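Local coordinates for protein carbohydrate binding module (Escherichia coli, PDB 2XFD) that binds carbohydrate through a calcium-dependent site, here occupied by cellobiose, and probably recognises xylan and related plant polysaccharides, at residues Gly47-Ala52 against Asp65-Asn70; Ile5-Arg10 against Val18-Gly23. One frame throughout, in Å; residues are numbered along the deposited sequence.

Interaction 1 of 2, residues Gly47-Ala52 against Asp65-Asn70; sequences GEIRVA and DYIVVN. With CA (calcium ion), chain D.
Ile49 and Ile67 meet in the core of a beta-sandwich, each on a strand of a different sheet. The axes of strands 48-52 and 65-69 approach to 9.7 Å, their directions at 145°, and apolar side chains alone bridge the gap between these segments. Ile49 uses two of its methyls. Its CG2 packs against CD1 of Ile67 at 3.8 Å, the two side chains crossing at a slant, while its CD1 reaches out to touch CG2 of Val69 tip to tip at 3.7 Å. Ile67 divides its surface in the same way: chi1 of 73° places CG1 between the backbone N and the carbonyl carbon, and an extended chi2 carries CD1 across to Ile49. This leaves CG2 of Ile67 to lie 3.9 Å from CG2 of Val51, the two side chains running alongside one another with opposite headings. Phe108 of strand 104-110 touches both Val51 and Ile67, and Ile5 adds to the packing on Ile49. Strand 65-69 also carries a ligand of a calcium ion bound together with Gln75, Glu77 and Glu98: Asp65 holds the metal by its backbone O at 2.5 Å and by its carboxylate OD1 at 2.3 Å.

Interaction 2 of 2, residues Ile5-Arg10 against Val18-Gly23; sequences ITVRAR and VSLQVG
Leu20 projects from strand 18-22 into the apolar interior between the two sheets and sets its forked end against Ile5 on the facing strand 5-10. Both branches of the leucine take part. CD1 and CD2 of Leu20 each stand 4.0 Å from CG2 of Ile5, so that this methyl rests on the fork, and CD2 of Leu20 also comes within 4.0 Å of CB of Ile5. The two side chains cross at an angle rather than meeting end on. In Leu20 the torsion chi1 of 175° turns CG away from the backbone N, and chi2 of 63° sets both methyls against Ile5. A second, looser touch comes from Val7, two residues further along strand 5-10: CG2 of Val7 lies 4.3 Å from CD1 of Leu20.

In the beta-sandwich of this module the two strands belong to opposing antiparallel sheets, and their axes run 9.6 Å apart with directions at 148°. The closest pair of CA atoms, 8.0 Å apart, is that of Val7 and Leu20, and no hydrogen bond joins the segments. Trp30 of strand 25-31 and Ile49 of strand 48-53 also touch Leu20, so its contacts reach beyond the strand it faces. Alternation along strand 5-10 turns the CB atoms of Ile5 and Val7 toward the core and that of Thr6 away from it. On the polar side of the strand, Arg8 forms a salt bridge with Asp38, and the hydroxyls of Thr6 and Thr40 are hydrogen-bonded. Toward the end of strand 18-22, where Leu45 and Val111 from loops also pack on Val22, the contact closes with CG2 of Val22 at 4.2 Å from CD1 of Ile5.

How the interactions relate
Interaction 2 closes along the chain before interaction 1 opens, yet their centres are only 5 Å apart, and both span the same two sheets. Strands 4-11 and 62-69 are antiparallel neighbours in one sheet, where Val68 N lies 2.8 Å from Thr6 O and Asp65 N 2.8 Å from Arg8 O, both probable hydrogen bonds. Strands 17-22 and 48-53 are neighbours in the other. Side chains from the four strands pack into one continuous core, with Val7 touching Ile67 between the contacts. The chain between the segments of interaction 1 carries Asp56, Arg60 and Asp61 of the sugar-binding calcium site, whereas Asp65 of interaction 1 belongs to the second calcium site.

Interaction 1 of 2, residues Gly47-Ala52 against Asp65-Asn70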
ATOM      1  N   GLY A  47       9.099   8.699   9.709  1.00  7.45           N
ATOM      2  CA  GLY A  47       7.801   8.501  10.337  1.00  7.66           C
ATOM      3  C   GLY A  47       7.011   7.312   9.783  1.00  5.72           C
ATOM      4  O   GLY A  47       7.570   6.337   9.233  1.00  6.25           O
ATOM      5  N   GLU A  48       5.700   7.322   9.998  1.00  5.48           N
ATOM      6  CA  GLU A  48       4.833   6.203   9.725  1.00  4.83           C
ATOM      7  C   GLU A  48       4.746   5.985   8.244  1.00  4.27           C
ATOM      8  O   GLU A  48       4.385   6.870   7.474  1.00  5.50           O
ATOM      9  CB  GLU A  48       3.453   6.459  10.227  1.00  5.72           C
ATOM     10  CG  GLU A  48       2.484   5.330  10.045  1.00  6.60           C
ATOM     11  CD  GLU A  48       1.047   5.657  10.355  1.00  9.17           C
ATOM     12  OE1 GLU A  48       0.175   4.893   9.925  1.00  8.39           O
ATOM     13  OE2 GLU A  48       0.772   6.665  11.014  1.00 16.37           O
ATOM     14  N   ILE A  49       4.991   4.761   7.792  1.00  4.60           N
ATOM     15  CA  ILE A  49       4.905   4.381   6.395  1.00  4.47           C
ATOM     16  C   ILE A  49       3.492   3.922   6.086  1.00  3.64           C
ATOM     17  O   ILE A  49       2.920   3.085   6.767  1.00  5.04           O
ATOM     18  CB  ILE A  49       5.878   3.219   6.049  1.00  4.50           C
ATOM     19  CG1 ILE A  49       7.331   3.619   6.349  1.00  5.29           C
ATOM     20  CG2 ILE A  49       5.699   2.789   4.638  1.00  5.38           C
ATOM     21  CD1 ILE A  49       8.238   2.383   6.377  1.00  7.33           C
ATOM     22  N   ARG A  50       2.915   4.466   4.999  1.00  4.59           N
ATOM     23  CA  ARG A  50       1.655   3.991   4.452  1.00  4.52           C
ATOM     24  C   ARG A  50       1.801   3.731   2.973  1.00  4.74           C
ATOM     25  O   ARG A  50       2.540   4.416   2.258  1.00  5.80           O
ATOM     26  CB  ARG A  50       0.563   5.033   4.686  1.00  5.74           C
ATOM     27  CG  ARG A  50       0.261   5.297   6.140  1.00  5.89           C
ATOM     28  CD  ARG A  50      -0.703   6.431   6.322  1.00  7.04           C
ATOM     29  NE  ARG A  50      -0.911   6.607   7.742  1.00  7.77           N
ATOM     30  CZ  ARG A  50      -1.624   7.613   8.258  1.00  8.35           C
ATOM     31  NH1 ARG A  50      -1.669   7.760   9.574  1.00  9.78           N
ATOM     32  NH2 ARG A  50      -2.279   8.427   7.479  1.00  9.97           N
ATOM     33  N   VAL A  51       1.082   2.720   2.480  1.00  4.30           N
ATOM     34  CA  VAL A  51       0.863   2.525   1.056  1.00  3.97           C
ATOM     35  C   VAL A  51      -0.608   2.769   0.825  1.00  3.90           C
ATOM     36  O   VAL A  51      -1.463   2.088   1.384  1.00  4.94           O
ATOM     37  CB  VAL A  51       1.259   1.147   0.573  1.00  4.42           C
ATOM     38  CG1 VAL A  51       0.911   0.971  -0.873  1.00  5.46           C
ATOM     39  CG2 VAL A  51       2.734   0.904   0.825  1.00  5.31           C
ATOM     40  N   ALA A  52      -0.906   3.825   0.043  1.00  4.68           N
ATOM     41  CA  ALA A  52      -2.267   4.302  -0.161  1.00  4.94           C
ATOM     42  C   ALA A  52      -2.708   4.103  -1.570  1.00  5.11           C
ATOM     43  O   ALA A  52      -2.011   4.435  -2.523  1.00  7.33           O
ATOM     44  CB  ALA A  52      -2.367   5.786   0.149  1.00  6.78           C
ATOM     45  N   ASP A  65       1.548  -7.068  -1.622  1.00  4.41           N
ATOM     46  CA  ASP A  65       2.139  -8.247  -1.007  1.00  4.87           C
ATOM     47  C   ASP A  65       2.843  -7.902   0.302  1.00  4.35           C
ATOM     48  O   ASP A  65       2.570  -8.486   1.379  1.00  4.45           O
ATOM     49  CB  ASP A  65       3.082  -8.990  -1.973  1.00  5.04           C
ATOM     50  CG  ASP A  65       3.464 -10.371  -1.542  1.00  6.31           C
ATOM     51  OD1 ASP A  65       3.160 -10.776  -0.433  1.00  6.50           O
ATOM     52  OD2 ASP A  65       4.110 -11.075  -2.364  1.00  8.56           O
ATOM     53  N   TYR A  66       3.748  -6.959   0.233  1.00  3.92           N
ATOM     54  CA  TYR A  66       4.631  -6.590   1.297  1.00  3.65           C
ATOM     55  C   TYR A  66       5.340  -5.301   0.903  1.00  3.36           C
ATOM     56  O   TYR A  66       5.323  -4.890  -0.258  1.00  4.30           O
ATOM     57  CB  TYR A  66       5.651  -7.707   1.677  1.00  4.73           C
ATOM     58  CG  TYR A  66       6.531  -8.153   0.522  1.00  3.84           C
ATOM     59  CD1 TYR A  66       7.576  -7.410   0.070  1.00  4.73           C
ATOM     60  CD2 TYR A  66       6.313  -9.373  -0.084  1.00  6.20           C
ATOM     61  CE1 TYR A  66       8.414  -7.860  -0.945  1.00  5.22           C
ATOM     62  CE2 TYR A  66       7.114  -9.820  -1.098  1.00  7.14           C
ATOM     63  CZ  TYR A  66       8.162  -9.050  -1.530  1.00  7.13           C
ATOM     64  OH  TYR A  66       8.959  -9.513  -2.581  1.00  8.90           O
ATOM     65  N   ILE A  67       6.030  -4.720   1.886  1.00  3.32           N
ATOM     66  CA  ILE A  67       7.072  -3.760   1.619  1.00  3.11           C
ATOM     67  C   ILE A  67       8.364  -4.296   2.220  1.00  3.44           C
ATOM     68  O   ILE A  67       8.374  -5.179   3.067  1.00  4.15           O
ATOM     69  CB  ILE A  67       6.756  -2.313   2.125  1.00  4.01           C
ATOM     70  CG1 ILE A  67       6.859  -2.206   3.633  1.00  3.81           C
ATOM     71  CG2 ILE A  67       5.415  -1.888   1.594  1.00  4.43           C
ATOM     72  CD1 ILE A  67       6.702  -0.789   4.122  1.00  4.87           C
ATOM     73  N   VAL A  68       9.503  -3.698   1.803  1.00  3.77           N
ATOM     74  CA  VAL A  68      10.791  -3.974   2.362  1.00  3.99           C
ATOM     75  C   VAL A  68      11.386  -2.621   2.782  1.00  3.85           C
ATOM     76  O   VAL A  68      11.443  -1.707   1.969  1.00  5.04           O
ATOM     77  CB  VAL A  68      11.738  -4.665   1.345  1.00  4.08           C
ATOM     78  CG1 VAL A  68      13.016  -5.106   2.056  1.00  6.16           C
ATOM     79  CG2 VAL A  68      11.041  -5.817   0.653  1.00  6.02           C
ATOM     80  N   VAL A  69      11.769  -2.501   4.029  1.00  3.61           N
ATOM     81  CA  VAL A  69      12.290  -1.269   4.602  1.00  4.05           C
ATOM     82  C   VAL A  69      13.712  -1.507   5.042  1.00  4.42           C
ATOM     83  O   VAL A  69      13.931  -2.247   6.017  1.00  4.62           O
ATOM     84  CB  VAL A  69      11.422  -0.771   5.770  1.00  4.28           C
ATOM     85  CG1 VAL A  69      11.959   0.560   6.273  1.00  5.93           C
ATOM     86  CG2 VAL A  69       9.969  -0.684   5.401  1.00  5.06           C
ATOM     87  N   ASN A  70      14.709  -0.958   4.366  1.00  4.58           N
ATOM     88  CA  ASN A  70      16.093  -1.183   4.709  1.00  5.73           C
ATOM     89  C   ASN A  70      16.378  -2.661   4.903  1.00  6.05           C
ATOM     90  O   ASN A  70      17.117  -3.090   5.823  1.00  7.65           O
ATOM     91  CB  ASN A  70      16.500  -0.342   5.934  1.00  6.48           C
ATOM     92  CG  ASN A  70      16.369   1.138   5.699  1.00  6.12           C
ATOM     93  OD1 ASN A  70      16.687   1.595   4.586  1.00  7.98           O
ATOM     94  ND2 ASN A  70      15.927   1.895   6.722  1.00  8.13           N
TER
HETATM   95 CA    CA D1112       2.081 -10.899   1.620  1.00  6.03          CA
HETATM   96  O   HOH W   1       2.660 -13.144   1.099  1.00 12.00           O

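Interaction 2 of 2, residues Ile5-Arg10 against Val18-Gly23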
ATOM      1  N   ILE A   5      12.917   1.935   0.570  1.00  5.18           N
ATOM      2  CA  ILE A   5      11.662   1.229   0.709  1.00  4.87           C
ATOM      3  C   ILE A   5      11.250   0.664  -0.625  1.00  4.59           C
ATOM      4  O   ILE A   5      11.178   1.386  -1.643  1.00  6.17           O
ATOM      5  CB  ILE A   5      10.515   2.158   1.259  1.00  5.35           C
ATOM      6  CG1 ILE A   5      10.933   2.718   2.586  1.00  6.22           C
ATOM      7  CG2 ILE A   5       9.230   1.358   1.341  1.00  6.07           C
ATOM      8  CD1 ILE A   5       9.995   3.834   3.111  1.00  7.96           C
ATOM      9  N   THR A   6      10.972  -0.626  -0.675  1.00  4.39           N
ATOM     10  CA  THR A   6      10.446  -1.307  -1.852  1.00  4.22           C
ATOM     11  C   THR A   6       8.999  -1.754  -1.572  1.00  4.21           C
ATOM     12  O   THR A   6       8.763  -2.349  -0.521  1.00  5.55           O
ATOM     13  CB  THR A   6      11.276  -2.482  -2.270  1.00  5.29           C
ATOM     14  OG1 THR A   6      12.573  -2.042  -2.617  1.00  7.73           O
ATOM     15  CG2 THR A   6      10.707  -3.287  -3.398  1.00  6.89           C
ATOM     16  N   VAL A   7       8.066  -1.431  -2.450  1.00  4.18           N
ATOM     17  CA  VAL A   7       6.706  -1.865  -2.386  1.00  3.64           C
ATOM     18  C   VAL A   7       6.507  -2.961  -3.433  1.00  3.84           C
ATOM     19  O   VAL A   7       6.815  -2.746  -4.598  1.00  4.65           O
ATOM     20  CB  VAL A   7       5.751  -0.696  -2.622  1.00  4.20           C
ATOM     21  CG1 VAL A   7       4.286  -1.147  -2.605  1.00  5.68           C
ATOM     22  CG2 VAL A   7       6.005   0.403  -1.636  1.00  5.28           C
ATOM     23  N   ARG A   8       5.964  -4.119  -3.036  1.00  3.86           N
ATOM     24  CA  ARG A   8       5.598  -5.168  -3.982  1.00  3.82           C
ATOM     25  C   ARG A   8       4.064  -5.192  -4.057  1.00  3.62           C
ATOM     26  O   ARG A   8       3.405  -5.488  -3.066  1.00  4.11           O
ATOM     27  CB  ARG A   8       6.144  -6.519  -3.531  1.00  6.17           C
ATOM     28  CG  ARG A   8       5.824  -7.579  -4.582  1.00  9.04           C
ATOM     29  CD  ARG A   8       6.727  -8.639  -4.727  1.00 14.49           C
ATOM     30  NE  ARG A   8       6.546  -9.510  -5.840  1.00 10.38           N
ATOM     31  CZ  ARG A   8       7.190  -9.523  -7.019  1.00  9.03           C
ATOM     32  NH1 ARG A   8       6.931 -10.523  -7.845  1.00 10.10           N
ATOM     33  NH2 ARG A   8       8.012  -8.565  -7.391  1.00 10.70           N
ATOM     34  N   ALA A   9       3.500  -4.852  -5.218  1.00  3.37           N
ATOM     35  CA  ALA A   9       2.073  -4.680  -5.350  1.00  3.43           C
ATOM     36  C   ALA A   9       1.626  -4.862  -6.778  1.00  3.32           C
ATOM     37  O   ALA A   9       2.444  -4.813  -7.715  1.00  4.06           O
ATOM     38  CB  ALA A   9       1.668  -3.331  -4.843  1.00  4.38           C
ATOM     39  N   ARG A  10       0.313  -5.004  -6.928  1.00  3.65           N
ATOM     40  CA  ARG A  10      -0.352  -5.076  -8.220  1.00  4.09           C
ATOM     41  C   ARG A  10      -1.704  -4.420  -8.133  1.00  4.13           C
ATOM     42  O   ARG A  10      -2.277  -4.291  -7.041  1.00  4.44           O
ATOM     43  CB  ARG A  10      -0.538  -6.536  -8.701  1.00  4.29           C
ATOM     44  CG  ARG A  10      -1.618  -7.299  -7.985  1.00  4.54           C
ATOM     45  CD  ARG A  10      -1.807  -8.697  -8.475  1.00  5.36           C
ATOM     46  NE  ARG A  10      -3.007  -9.349  -7.978  1.00  5.73           N
ATOM     47  CZ  ARG A  10      -4.176  -9.402  -8.640  1.00  5.64           C
ATOM     48  NH1 ARG A  10      -5.134 -10.164  -8.171  1.00  7.01           N
ATOM     49  NH2 ARG A  10      -4.363  -8.698  -9.742  1.00  6.41           N
ATOM     50  N   VAL A  18      -1.008   4.002  -6.607  1.00  5.19           N
ATOM     51  CA  VAL A  18      -0.659   3.971  -5.210  1.00  4.95           C
ATOM     52  C   VAL A  18       0.390   5.030  -4.908  1.00  5.08           C
ATOM     53  O   VAL A  18       1.228   5.406  -5.746  1.00  6.72           O
ATOM     54  CB  VAL A  18      -0.171   2.611  -4.731  1.00  5.57           C
ATOM     55  CG1 VAL A  18      -1.292   1.616  -4.817  1.00  6.97           C
ATOM     56  CG2 VAL A  18       1.083   2.166  -5.452  1.00  7.13           C
ATOM     57  N   SER A  19       0.369   5.462  -3.676  1.00  5.16           N
ATOM     58  CA  SER A  19       1.349   6.395  -3.112  1.00  6.10           C
ATOM     59  C   SER A  19       2.027   5.772  -1.909  1.00  5.00           C
ATOM     60  O   SER A  19       1.374   5.289  -1.000  1.00  6.99           O
ATOM     61  CB  SER A  19       0.624   7.666  -2.688  1.00  7.91           C
ATOM     62  OG  SER A  19       0.110   8.351  -3.807  1.00 11.21           O
ATOM     63  N   LEU A  20       3.338   5.858  -1.914  1.00  5.13           N
ATOM     64  CA  LEU A  20       4.141   5.568  -0.720  1.00  4.48           C
ATOM     65  C   LEU A  20       4.229   6.866   0.096  1.00  4.55           C
ATOM     66  O   LEU A  20       4.717   7.866  -0.448  1.00  5.07           O
ATOM     67  CB  LEU A  20       5.552   5.126  -1.137  1.00  5.00           C
ATOM     68  CG  LEU A  20       6.492   4.912   0.013  1.00  5.99           C
ATOM     69  CD1 LEU A  20       6.100   3.818   0.977  1.00  7.09           C
ATOM     70  CD2 LEU A  20       7.886   4.630  -0.536  1.00  7.56           C
ATOM     71  N   GLN A  21       3.781   6.821   1.320  1.00  4.67           N
ATOM     72  CA  GLN A  21       3.752   7.994   2.197  1.00  4.85           C
ATOM     73  C   GLN A  21       4.570   7.736   3.447  1.00  4.83           C
ATOM     74  O   GLN A  21       4.560   6.600   3.954  1.00  5.80           O
ATOM     75  CB  GLN A  21       2.312   8.305   2.584  1.00  6.38           C
ATOM     76  CG  GLN A  21       1.399   8.535   1.410  1.00  9.19           C
ATOM     77  CD  GLN A  21      -0.049   8.700   1.854  1.00 11.68           C
ATOM     78  OE1 GLN A  21      -0.553   7.983   2.700  1.00 13.30           O
ATOM     79  NE2 GLN A  21      -0.715   9.577   1.211  1.00 23.39           N
ATOM     80  N   VAL A  22       5.238   8.739   3.955  1.00  5.28           N
ATOM     81  CA  VAL A  22       5.948   8.631   5.201  1.00  5.02           C
ATOM     82  C   VAL A  22       5.572   9.864   6.043  1.00  5.68           C
ATOM     83  O   VAL A  22       5.795  11.014   5.588  1.00  6.46           O
ATOM     84  CB  VAL A  22       7.447   8.494   5.023  1.00  5.85           C
ATOM     85  CG1 VAL A  22       8.118   8.434   6.379  1.00  8.33           C
ATOM     86  CG2 VAL A  22       7.770   7.263   4.237  1.00  6.85           C
ATOM     87  N   GLY A  23       4.949   9.683   7.196  1.00  6.00           N
ATOM     88  CA  GLY A  23       4.489  10.807   8.005  1.00  6.28           C
ATOM     89  C   GLY A  23       3.469  11.664   7.315  1.00  6.74           C
ATOM     90  O   GLY A  23       3.302  12.850   7.659  1.00  9.54           O
TER